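Local structure of CEL44C (Paenibacillus polymyxa, 2YIH) at residues Ser94-Asp97 and Gln98-Leu102; Lys13-Thr16 and Phe17-Arg20; Gly293-Ile296 and Thr297-Val300. The protein acts as a glycoside hydrolase family 44 xyloglucanase and endoglucanase that cleaves beta-1,4-glucan chains, with this chain as the catalytic part of a longer protein. The protein carries 8 engineered substitutions. All blocks are in the same frame, centred on the assembly; numbering follows the deposited sequence.

Interaction 1 of 3, residues Ser94-Asp97 and Gln98-Leu102; sequences SFHD and QSLKL. With EDO (1,2-ethanediol), chain N.
Leu100 lies over one face of the imidazole of His96, a CH-pi contact between residues one helical turn apart on helix 90-102, which belongs to the layer of helices round the parallel (beta/alpha)8 barrel. Leu100 CG stands 4.1 Å from the centroid of the His96 ring, 20° off its normal and displaced toward the rim, and the two methyls straddle His96 NE2: Leu100 CD2, on the CE1 side, comes within 3.7 Å of His96 NE2, while Leu100 CD1 leans toward His96 CD2. What carries the imidazole along the helix to meet this leucine is the first torsion of His96, with CG opposite the backbone nitrogen (chi1 -173°). Ser99 adds its CB at 4.0 Å from His96 ND1.

Beneath the side chains runs the usual helical ladder, in which Leu100 N donates to His96 O at 2.9 Å. Ser99 N bonds Phe95 O in the same i to i+4 pattern, and that oxygen takes a second bond from Arg43 NH1, so strand 42-45 of the barrel is tied to the helix at this point.

A second shell fixes the ring. His96 ND1 is bonded to Ser106 OG and NE2 to the carbonyl of Ala177, two anchors on different sides that would resist rotation of the imidazole, and Tyr170 of helix 159-170 meets it edge-to-face. Ser99 OG shares Ser106 with the histidine and also reaches Thr104 and Arg43, making a small polar cluster where the chain leaves the helix and enters strand 105-110. Asp97 uses the same tyrosine: OD1 bonds the Tyr170 hydroxyl, and Asp97 OD2 accepts from O1 of a 1,2-ethanediol, probably a crystallisation additive, at 3.1 Å.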
ATOM      1  N   SER A  94       7.572 -12.615 -14.779  1.00  9.42           N
ATOM      2  CA  SER A  94       6.172 -12.967 -14.965  1.00 10.00           C
ATOM      3  C   SER A  94       5.246 -11.925 -14.278  1.00  9.34           C
ATOM      4  O   SER A  94       4.219 -11.512 -14.841  1.00  9.69           O
ATOM      5  CB  SER A  94       5.910 -14.407 -14.470  1.00 10.63           C
ATOM      6  OG  SER A  94       4.537 -14.763 -14.675  1.00 12.27           O
ATOM      7  N   PHE A  95       5.652 -11.479 -13.095  1.00  9.14           N
ATOM      8  CA  PHE A  95       4.916 -10.449 -12.350  1.00  8.85           C
ATOM      9  C   PHE A  95       4.858  -9.171 -13.192  1.00  9.00           C
ATOM     10  O   PHE A  95       3.794  -8.566 -13.372  1.00  9.92           O
ATOM     11  CB  PHE A  95       5.633 -10.184 -11.000  1.00  8.42           C
ATOM     12  CG  PHE A  95       5.119  -8.962 -10.255  1.00  8.62           C
ATOM     13  CD1 PHE A  95       3.895  -9.004  -9.577  1.00  8.84           C
ATOM     14  CD2 PHE A  95       5.830  -7.763 -10.285  1.00  8.49           C
ATOM     15  CE1 PHE A  95       3.442  -7.871  -8.851  1.00  8.67           C
ATOM     16  CE2 PHE A  95       5.354  -6.607  -9.659  1.00  8.63           C
ATOM     17  CZ  PHE A  95       4.154  -6.663  -8.935  1.00  8.46           C
ATOM     18  N   HIS A  96       6.000  -8.733 -13.701  1.00  8.82           N
ATOM     19  CA  HIS A  96       6.033  -7.455 -14.409  1.00  8.88           C
ATOM     20  C   HIS A  96       5.335  -7.582 -15.768  1.00  8.97           C
ATOM     21  O   HIS A  96       4.663  -6.668 -16.186  1.00  9.13           O
ATOM     22  CB  HIS A  96       7.460  -6.962 -14.621  1.00  9.14           C
ATOM     23  CG  HIS A  96       7.530  -5.582 -15.186  1.00  9.48           C
ATOM     24  ND1 HIS A  96       6.835  -4.527 -14.632  1.00  9.21           N
ATOM     25  CD2 HIS A  96       8.168  -5.088 -16.275  1.00  9.29           C
ATOM     26  CE1 HIS A  96       7.063  -3.432 -15.342  1.00  9.80           C
ATOM     27  NE2 HIS A  96       7.874  -3.744 -16.344  1.00  9.63           N
ATOM     28  N   ASP A  97       5.447  -8.735 -16.417  1.00  9.35           N
ATOM     29  CA  ASP A  97       4.703  -8.938 -17.680  1.00 10.09           C
ATOM     30  C   ASP A  97       3.203  -8.727 -17.435  1.00 10.28           C
ATOM     31  O   ASP A  97       2.493  -8.186 -18.305  1.00  9.98           O
ATOM     32  CB  ASP A  97       4.928 -10.355 -18.237  1.00 10.59           C
ATOM     33  CG  ASP A  97       6.298 -10.544 -18.886  1.00 11.45           C
ATOM     34  OD1 ASP A  97       7.065  -9.570 -19.108  1.00 11.37           O
ATOM     35  OD2 ASP A  97       6.606 -11.723 -19.207  1.00 12.26           O
ATOM     36  N   GLN A  98       2.716  -9.221 -16.305  1.00 10.77           N
ATOM     37  CA  GLN A  98       1.326  -9.021 -15.933  1.00 12.02           C
ATOM     38  C   GLN A  98       1.017  -7.534 -15.687  1.00 12.35           C
ATOM     39  O   GLN A  98      -0.027  -7.034 -16.128  1.00 11.60           O
ATOM     40  CB  GLN A  98       0.932  -9.908 -14.748  1.00 14.08           C
ATOM     41  CG  GLN A  98      -0.565  -9.842 -14.413  1.00 18.10           C
ATOM     42  CD  GLN A  98      -1.467 -10.587 -15.428  1.00 20.01           C
ATOM     43  OE1 GLN A  98      -1.056 -10.920 -16.549  1.00 24.40           O
ATOM     44  NE2 GLN A  98      -2.703 -10.836 -15.027  1.00 21.94           N
ATOM     45  N   SER A  99       1.929  -6.813 -15.029  1.00 11.17           N
ATOM     46  CA  SER A  99       1.737  -5.366 -14.870  1.00 11.61           C
ATOM     47  C   SER A  99       1.629  -4.668 -16.230  1.00 12.17           C
ATOM     48  O   SER A  99       0.814  -3.746 -16.397  1.00 11.50           O
ATOM     49  CB  SER A  99       2.875  -4.722 -14.070  1.00 11.54           C
ATOM     50  OG  SER A  99       2.721  -5.017 -12.690  1.00 10.77           O
ATOM     51  N   LEU A 100       2.513  -5.050 -17.152  1.00 11.61           N
ATOM     52  CA  LEU A 100       2.496  -4.460 -18.496  1.00 12.97           C
ATOM     53  C   LEU A 100       1.147  -4.704 -19.191  1.00 14.13           C
ATOM     54  O   LEU A 100       0.585  -3.765 -19.774  1.00 14.39           O
ATOM     55  CB  LEU A 100       3.656  -4.985 -19.331  1.00 12.86           C
ATOM     56  CG  LEU A 100       4.996  -4.483 -18.760  1.00 13.50           C
ATOM     57  CD1 LEU A 100       6.148  -5.024 -19.636  1.00 14.64           C
ATOM     58  CD2 LEU A 100       5.064  -2.936 -18.645  1.00 14.15           C
ATOM     59  N   LYS A 101       0.612  -5.915 -19.030  1.00 13.50           N
ATOM     60  CA  LYS A 101      -0.670  -6.308 -19.638  1.00 14.70           C
ATOM     61  C   LYS A 101      -1.817  -5.491 -19.031  1.00 14.83           C
ATOM     62  O   LYS A 101      -2.702  -5.022 -19.767  1.00 14.85           O
ATOM     63  CB  LYS A 101      -0.894  -7.824 -19.446  1.00 16.49           C
ATOM     64  CG  LYS A 101      -2.163  -8.430 -20.108  1.00 20.49           C
ATOM     65  CD  LYS A 101      -2.217  -9.976 -19.894  1.00 21.18           C
ATOM     66  CE  LYS A 101      -3.181 -10.350 -18.775  0.20 20.19           C
ATOM     67  NZ  LYS A 101      -3.402 -11.827 -18.685  0.20 19.96           N
ATOM     68  N   LEU A 102      -1.728  -5.224 -17.728  1.00 13.95           N
ATOM     69  CA  LEU A 102      -2.807  -4.584 -16.978  1.00 14.01           C
ATOM     70  C   LEU A 102      -2.618  -3.065 -16.917  1.00 14.30           C
ATOM     71  O   LEU A 102      -3.486  -2.365 -16.399  1.00 16.37           O
ATOM     72  CB  LEU A 102      -2.854  -5.129 -15.549  1.00 14.34           C
ATOM     73  CG  LEU A 102      -3.284  -6.569 -15.298  1.00 14.60           C
ATOM     74  CD1 LEU A 102      -3.169  -6.909 -13.795  1.00 15.06           C
ATOM     75  CD2 LEU A 102      -4.729  -6.784 -15.804  1.00 15.79           C
TER
HETATM   76  C1  EDO N1531       8.774 -15.049 -17.695  1.00 30.88           C
HETATM   77  O1  EDO N1531       8.629 -13.638 -17.914  1.00 25.75           O
HETATM   78  C2  EDO N1531       7.435 -15.783 -17.639  1.00 31.75           C
HETATM   79  O2  EDO N1531       7.645 -16.959 -16.837  1.00 34.41           O

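Interaction 2 of 3, residues Lys13-Thr16 and Phe17-Arg20. Unlike the reference sequence in segment 17-20: Phe17 (reference Ser), Asp19 (reference Glu).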
ATOM      1  N   LYS A  13     -21.899  19.244   1.308  1.00 16.20           N
ATOM      2  CA  LYS A  13     -21.587  20.395   0.451  1.00 16.43           C
ATOM      3  C   LYS A  13     -20.403  20.019  -0.417  1.00 15.46           C
ATOM      4  O   LYS A  13     -19.390  19.633   0.112  1.00 15.83           O
ATOM      5  CB  LYS A  13     -21.218  21.614   1.299  1.00 17.02           C
ATOM      6  CG  LYS A  13     -22.317  22.108   2.251  1.00 21.25           C
ATOM      7  N   VAL A  14     -20.564  20.083  -1.732  1.00 15.53           N
ATOM      8  CA  VAL A  14     -19.470  19.755  -2.655  1.00 16.04           C
ATOM      9  C   VAL A  14     -19.166  21.007  -3.464  1.00 16.44           C
ATOM     10  O   VAL A  14     -20.086  21.622  -4.044  1.00 16.73           O
ATOM     11  CB  VAL A  14     -19.857  18.610  -3.610  1.00 15.99           C
ATOM     12  CG1 VAL A  14     -18.686  18.281  -4.540  1.00 16.86           C
ATOM     13  CG2 VAL A  14     -20.277  17.358  -2.808  1.00 17.09           C
ATOM     14  N   ASP A  15     -17.898  21.415  -3.461  1.00 16.18           N
ATOM     15  CA  ASP A  15     -17.471  22.616  -4.195  1.00 15.77           C
ATOM     16  C   ASP A  15     -16.325  22.250  -5.154  1.00 15.08           C
ATOM     17  O   ASP A  15     -15.186  22.021  -4.726  1.00 14.95           O
ATOM     18  CB  ASP A  15     -17.049  23.711  -3.205  1.00 17.19           C
ATOM     19  CG  ASP A  15     -16.758  25.032  -3.890  1.00 18.21           C
ATOM     20  OD1 ASP A  15     -16.607  25.029  -5.135  1.00 18.89           O
ATOM     21  OD2 ASP A  15     -16.690  26.070  -3.188  1.00 18.88           O
ATOM     22  N   THR A  16     -16.666  22.107  -6.427  1.00 14.81           N
ATOM     23  CA  THR A  16     -15.732  21.628  -7.443  1.00 15.16           C
ATOM     24  C   THR A  16     -14.614  22.630  -7.702  1.00 15.19           C
ATOM     25  O   THR A  16     -13.645  22.304  -8.378  1.00 15.88           O
ATOM     26  CB  THR A  16     -16.438  21.286  -8.790  1.00 15.71           C
ATOM     27  OG1 THR A  16     -17.026  22.478  -9.344  1.00 15.70           O
ATOM     28  CG2 THR A  16     -17.549  20.245  -8.567  1.00 15.59           C
ATOM     29  N   PHE A  17     -14.773  23.852  -7.200  1.00 14.97           N
ATOM     30  CA  PHE A  17     -13.740  24.881  -7.340  1.00 16.29           C
ATOM     31  C   PHE A  17     -12.715  24.798  -6.220  1.00 15.85           C
ATOM     32  O   PHE A  17     -11.623  25.352  -6.360  1.00 17.14           O
ATOM     33  CB  PHE A  17     -14.333  26.307  -7.280  1.00 17.13           C
ATOM     34  CG  PHE A  17     -15.506  26.545  -8.209  1.00 17.87           C
ATOM     35  CD1 PHE A  17     -15.572  25.942  -9.461  1.00 17.68           C
ATOM     36  CD2 PHE A  17     -16.498  27.486  -7.861  1.00 19.42           C
ATOM     37  CE1 PHE A  17     -16.635  26.197 -10.315  1.00 19.04           C
ATOM     38  CE2 PHE A  17     -17.556  27.743  -8.710  1.00 18.27           C
ATOM     39  CZ  PHE A  17     -17.618  27.119  -9.943  1.00 19.62           C
ATOM     40  N   LYS A  18     -13.067  24.131  -5.114  1.00 14.95           N
ATOM     41  CA  LYS A  18     -12.369  24.273  -3.835  1.00 15.07           C
ATOM     42  C   LYS A  18     -11.441  23.076  -3.531  1.00 15.35           C
ATOM     43  O   LYS A  18     -11.830  21.906  -3.750  1.00 13.99           O
ATOM     44  CB  LYS A  18     -13.395  24.398  -2.713  1.00 17.64           C
ATOM     45  CG  LYS A  18     -12.787  24.720  -1.370  1.00 18.96           C
ATOM     46  CD  LYS A  18     -13.862  24.734  -0.280  1.00 21.97           C
ATOM     47  CE  LYS A  18     -13.191  24.894   1.072  1.00 24.71           C
ATOM     48  NZ  LYS A  18     -14.156  24.688   2.181  1.00 29.94           N
ATOM     49  N   ASP A  19     -10.224  23.362  -3.053  1.00 14.61           N
ATOM     50  CA  ASP A  19      -9.292  22.316  -2.614  1.00 14.61           C
ATOM     51  C   ASP A  19      -9.025  21.251  -3.678  1.00 13.61           C
ATOM     52  O   ASP A  19      -8.857  20.073  -3.349  1.00 12.87           O
ATOM     53  CB  ASP A  19      -9.781  21.657  -1.311  1.00 18.10           C
ATOM     54  CG  ASP A  19      -9.810  22.639  -0.148  1.00 20.21           C
ATOM     55  OD1 ASP A  19      -8.947  23.543  -0.141  1.00 22.46           O
ATOM     56  OD2 ASP A  19     -10.671  22.497   0.750  1.00 22.07           O
ATOM     57  N   ARG A  20      -8.966  21.657  -4.946  1.00 12.03           N
ATOM     58  CA  ARG A  20      -8.617  20.720  -6.000  1.00 11.35           C
ATOM     59  C   ARG A  20      -7.208  20.187  -5.743  1.00 11.59           C
ATOM     60  O   ARG A  20      -6.283  20.947  -5.427  1.00 11.01           O
ATOM     61  CB  ARG A  20      -8.658  21.385  -7.383  1.00 11.14           C
ATOM     62  CG  ARG A  20     -10.041  21.854  -7.799  1.00 11.40           C
ATOM     63  CD  ARG A  20      -9.924  22.688  -9.043  1.00 11.73           C
ATOM     64  NE  ARG A  20     -11.208  22.843  -9.726  1.00 11.75           N
ATOM     65  CZ  ARG A  20     -11.340  23.465 -10.898  1.00 11.85           C
ATOM     66  NH1 ARG A  20     -10.263  23.947 -11.498  1.00 12.10           N
ATOM     67  NH2 ARG A  20     -12.531  23.588 -11.473  1.00 11.80           N
TER
HETATM   68  O   HOH W   1     -15.132  22.348 -12.182  1.00 32.56           O
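Asp15 folds its carboxylate back over the start of a type I beta turn, Asp15 to Lys18, as the first stretch of strand 9-22 gives way. One backbone bond closes the turn and a side-chain bond reinforces it. Lys18 N donates to Asp15 O at 3.0 Å, and Phe17 N reaches Asp15 OD1 at 3.0 Å, an Asx turn in which the donor approaches from above the carboxylate. The first torsion of Asp15 (chi1 -173°) turns CG away from its own nitrogen and brings OD1 to the Phe17 amide. A third bond comes from further along: Arg20, its chain extended from CG to NE, brings NE to Thr16 O at 2.8 Å, in the guanidinium plane and the carbonyl plane at once. A water links Arg20 NH2 to Thr16 OG1, weakly on both sides.

Packing is lighter. Phe17, a serine in the reference sequence, crosses Asp15 at about a right angle, and Lys18 CB rests 3.6 Å from Asp15 CG, while the lysine's charged end stays apart from the carboxylate.

The turn sits in the beta domain beside the barrel, between antiparallel strand 421-427, which Lys18 and Arg20 touch, and parallel strand 460-467, where Thr16 OG1 bonds Ser467 O.

Interaction 3 of 3, residues Gly293-Ile296 and Thr297-Val300; sequences GIRI and TNEV. With BGC (beta-D-glucopyranose), chain B.
Arg295 runs out past Thr297 and Asn298 to the bound glycan, from a tight turn that its own carbonyl closes. The backbone bond is Asn298 N to Arg295 O, 2.9 Å.

Polar contacts gather at the guanidinium. Arg295 NH1 makes two weak bonds to a glucose unit, to O2 at 2.9 Å and to O3 at 3.3 Å. The group is also held by the protein, which probably limits its turning: NE donates to Pro287 O and NH2 to Tyr286 O, and Glu288, which itself bonds this glucose through OE2, lies at the range of a long, weak ion pair. Two waters add a second tier, both donating to Asn298 OD1; one accepts from Arg295 N, the other from NH1. With an alanine in place of Arg295 the guanidinium is gone, which is likely to leave the glucose O2 and O3 without this partner and the carbonyls of Pro287 and Tyr286 without a donor.

Van der Waals contacts line the shaft. Thr297 OG1 lies 3.2 Å from Arg295 CD, and Asn298 OD1 meets Arg295 CB at 3.4 Å. Separately, Ile294 CG2 packs against Glu299 CG at 3.5 Å, the chains crossing nearly at right angles.

The turn follows the small hairpin of strands 290-291 and 294-295, beyond barrel strand 280-285; helix 303-311 backs it, Arg309 bonding Ile296 O and Thr305 touching Ile294.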
ATOM      1  N   GLY A 293     -13.825  -6.063  21.919  1.00 15.30           N
ATOM      2  CA  GLY A 293     -12.778  -6.917  22.431  1.00 15.31           C
ATOM      3  C   GLY A 293     -11.886  -7.536  21.371  1.00 14.75           C
ATOM      4  O   GLY A 293     -11.053  -8.377  21.687  1.00 14.31           O
ATOM      5  N   ILE A 294     -12.002  -7.059  20.128  1.00 13.09           N
ATOM      6  CA  ILE A 294     -11.368  -7.734  18.997  1.00 12.97           C
ATOM      7  C   ILE A 294     -10.624  -6.728  18.124  1.00 11.67           C
ATOM      8  O   ILE A 294     -11.162  -5.658  17.808  1.00 11.55           O
ATOM      9  CB  ILE A 294     -12.432  -8.490  18.151  1.00 13.49           C
ATOM     10  CG1 ILE A 294     -13.043  -9.641  18.982  1.00 14.13           C
ATOM     11  CG2 ILE A 294     -11.828  -9.026  16.844  1.00 12.85           C
ATOM     12  CD1 ILE A 294     -14.097 -10.405  18.240  1.00 15.81           C
ATOM     13  N   ARG A 295      -9.398  -7.064  17.724  1.00 11.30           N
ATOM     14  CA  ARG A 295      -8.658  -6.176  16.807  1.00 10.60           C
ATOM     15  C   ARG A 295      -9.259  -6.287  15.408  1.00 10.38           C
ATOM     16  O   ARG A 295      -9.454  -7.394  14.933  1.00 11.09           O
ATOM     17  CB  ARG A 295      -7.169  -6.581  16.774  1.00 10.55           C
ATOM     18  CG  ARG A 295      -6.291  -5.627  15.976  1.00 10.82           C
ATOM     19  CD  ARG A 295      -4.885  -6.203  15.790  1.00 11.05           C
ATOM     20  NE  ARG A 295      -4.065  -5.332  14.967  1.00 11.27           N
ATOM     21  CZ  ARG A 295      -2.762  -5.490  14.773  1.00 11.55           C
ATOM     22  NH1 ARG A 295      -2.107  -6.466  15.399  1.00 11.84           N
ATOM     23  NH2 ARG A 295      -2.094  -4.614  14.035  1.00 11.56           N
ATOM     24  N   ILE A 296      -9.546  -5.166  14.732  1.00  9.19           N
ATOM     25  CA  ILE A 296     -10.303  -5.270  13.474  1.00  9.18           C
ATOM     26  C   ILE A 296      -9.642  -6.107  12.390  1.00  9.36           C
ATOM     27  O   ILE A 296     -10.316  -6.607  11.472  1.00  9.50           O
ATOM     28  CB  ILE A 296     -10.723  -3.898  12.914  1.00  9.03           C
ATOM     29  CG1 ILE A 296      -9.505  -3.072  12.496  1.00  9.22           C
ATOM     30  CG2 ILE A 296     -11.563  -3.149  13.960  1.00  9.45           C
ATOM     31  CD1 ILE A 296      -9.904  -1.787  11.735  1.00  9.39           C
ATOM     32  N   THR A 297      -8.320  -6.230  12.449  1.00  9.30           N
ATOM     33  CA  THR A 297      -7.608  -6.965  11.419  1.00 10.86           C
ATOM     34  C   THR A 297      -7.592  -8.474  11.692  1.00 11.55           C
ATOM     35  O   THR A 297      -7.167  -9.242  10.829  1.00 12.47           O
ATOM     36  CB  THR A 297      -6.152  -6.493  11.313  1.00 11.22           C
ATOM     37  OG1 THR A 297      -5.599  -6.457  12.637  1.00 11.75           O
ATOM     38  CG2 THR A 297      -6.104  -5.105  10.735  1.00 10.63           C
ATOM     39  N   ASN A 298      -8.046  -8.888  12.870  1.00 12.33           N
ATOM     40  CA  ASN A 298      -7.916 -10.307  13.282  1.00 13.68           C
ATOM     41  C   ASN A 298      -9.074 -11.188  12.775  1.00 13.64           C
ATOM     42  O   ASN A 298      -8.862 -12.312  12.290  1.00 13.15           O
ATOM     43  CB  ASN A 298      -7.771 -10.433  14.809  1.00 14.99           C
ATOM     44  CG  ASN A 298      -6.361 -10.118  15.286  1.00 16.41           C
ATOM     45  OD1 ASN A 298      -6.133  -9.844  16.471  1.00 20.82           O
ATOM     46  ND2 ASN A 298      -5.416 -10.147  14.378  1.00 17.47           N
ATOM     47  N   GLU A 299     -10.295 -10.670  12.872  1.00 14.18           N
ATOM     48  CA  GLU A 299     -11.479 -11.400  12.448  1.00 14.73           C
ATOM     49  C   GLU A 299     -12.634 -10.399  12.327  1.00 14.33           C
ATOM     50  O   GLU A 299     -12.534  -9.271  12.815  1.00 13.80           O
ATOM     51  CB  GLU A 299     -11.825 -12.501  13.469  1.00 17.06           C
ATOM     52  CG  GLU A 299     -11.961 -11.959  14.917  1.00 18.66           C
ATOM     53  CD  GLU A 299     -12.264 -13.062  15.948  1.00 23.07           C
ATOM     54  OE1 GLU A 299     -13.323 -13.703  15.816  1.00 24.26           O
ATOM     55  OE2 GLU A 299     -11.479 -13.235  16.914  1.00 23.52           O
ATOM     56  N   VAL A 300     -13.703 -10.790  11.635  1.00 13.83           N
ATOM     57  CA  VAL A 300     -14.812  -9.872  11.397  1.00 13.61           C
ATOM     58  C   VAL A 300     -15.363  -9.320  12.717  1.00 13.04           C
ATOM     59  O   VAL A 300     -15.632  -8.112  12.848  1.00 12.59           O
ATOM     60  CB  VAL A 300     -15.913 -10.472  10.467  1.00 14.41           C
ATOM     61  CG1 VAL A 300     -16.549 -11.751  11.095  1.00 14.42           C
ATOM     62  CG2 VAL A 300     -16.984  -9.390  10.164  1.00 14.01           C
TER
HETATM   63  C2  BGC B   4       1.700  -6.257  16.172  1.00 24.49           C
HETATM   64  C3  BGC B   4       1.715  -7.504  15.294  1.00 24.81           C
HETATM   65  C4  BGC B   4       3.145  -7.805  14.786  1.00 23.48           C
HETATM   66  C5  BGC B   4       4.034  -7.859  16.031  1.00 23.18           C
HETATM   67  C6  BGC B   4       5.498  -8.186  15.759  1.00 23.96           C
HETATM   68  C1  BGC B   4       2.706  -6.354  17.298  1.00 23.66           C
HETATM   69  O2  BGC B   4       0.414  -6.033  16.770  1.00 26.09           O
HETATM   70  O3  BGC B   4       0.883  -7.231  14.172  1.00 25.97           O
HETATM   71  O4  BGC B   4       3.177  -9.007  13.973  1.00 23.34           O
HETATM   72  O5  BGC B   4       4.006  -6.607  16.741  1.00 22.80           O
HETATM   73  O6  BGC B   4       6.160  -8.351  17.014  1.00 26.30           O
HETATM   74  O   HOH W   2      -8.331  -9.655  18.254  1.00 17.76           O
HETATM   75  O   HOH W   3      -3.050  -9.013  16.856  1.00 24.18           O

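The three contacts illustrate how local chain geometry is put to different use in separate parts of one fold. Interaction 1 is the most buried, a helical turn on the barrel's outer layer where an aliphatic group covers a ring whose nitrogens are bonded to neighbouring residues. Interactions 2 and 3 are surface turns, each closed by a backbone bond from one residue to the third after it and each using an arginine, yet to different ends: Arg20 bonds its own turn in the beta domain, whereas Arg295 extends from the barrel's loops to sugar. None touches another; centres lie 34 to 37 Å apart, and interactions 1 and 3 share the barrel domain.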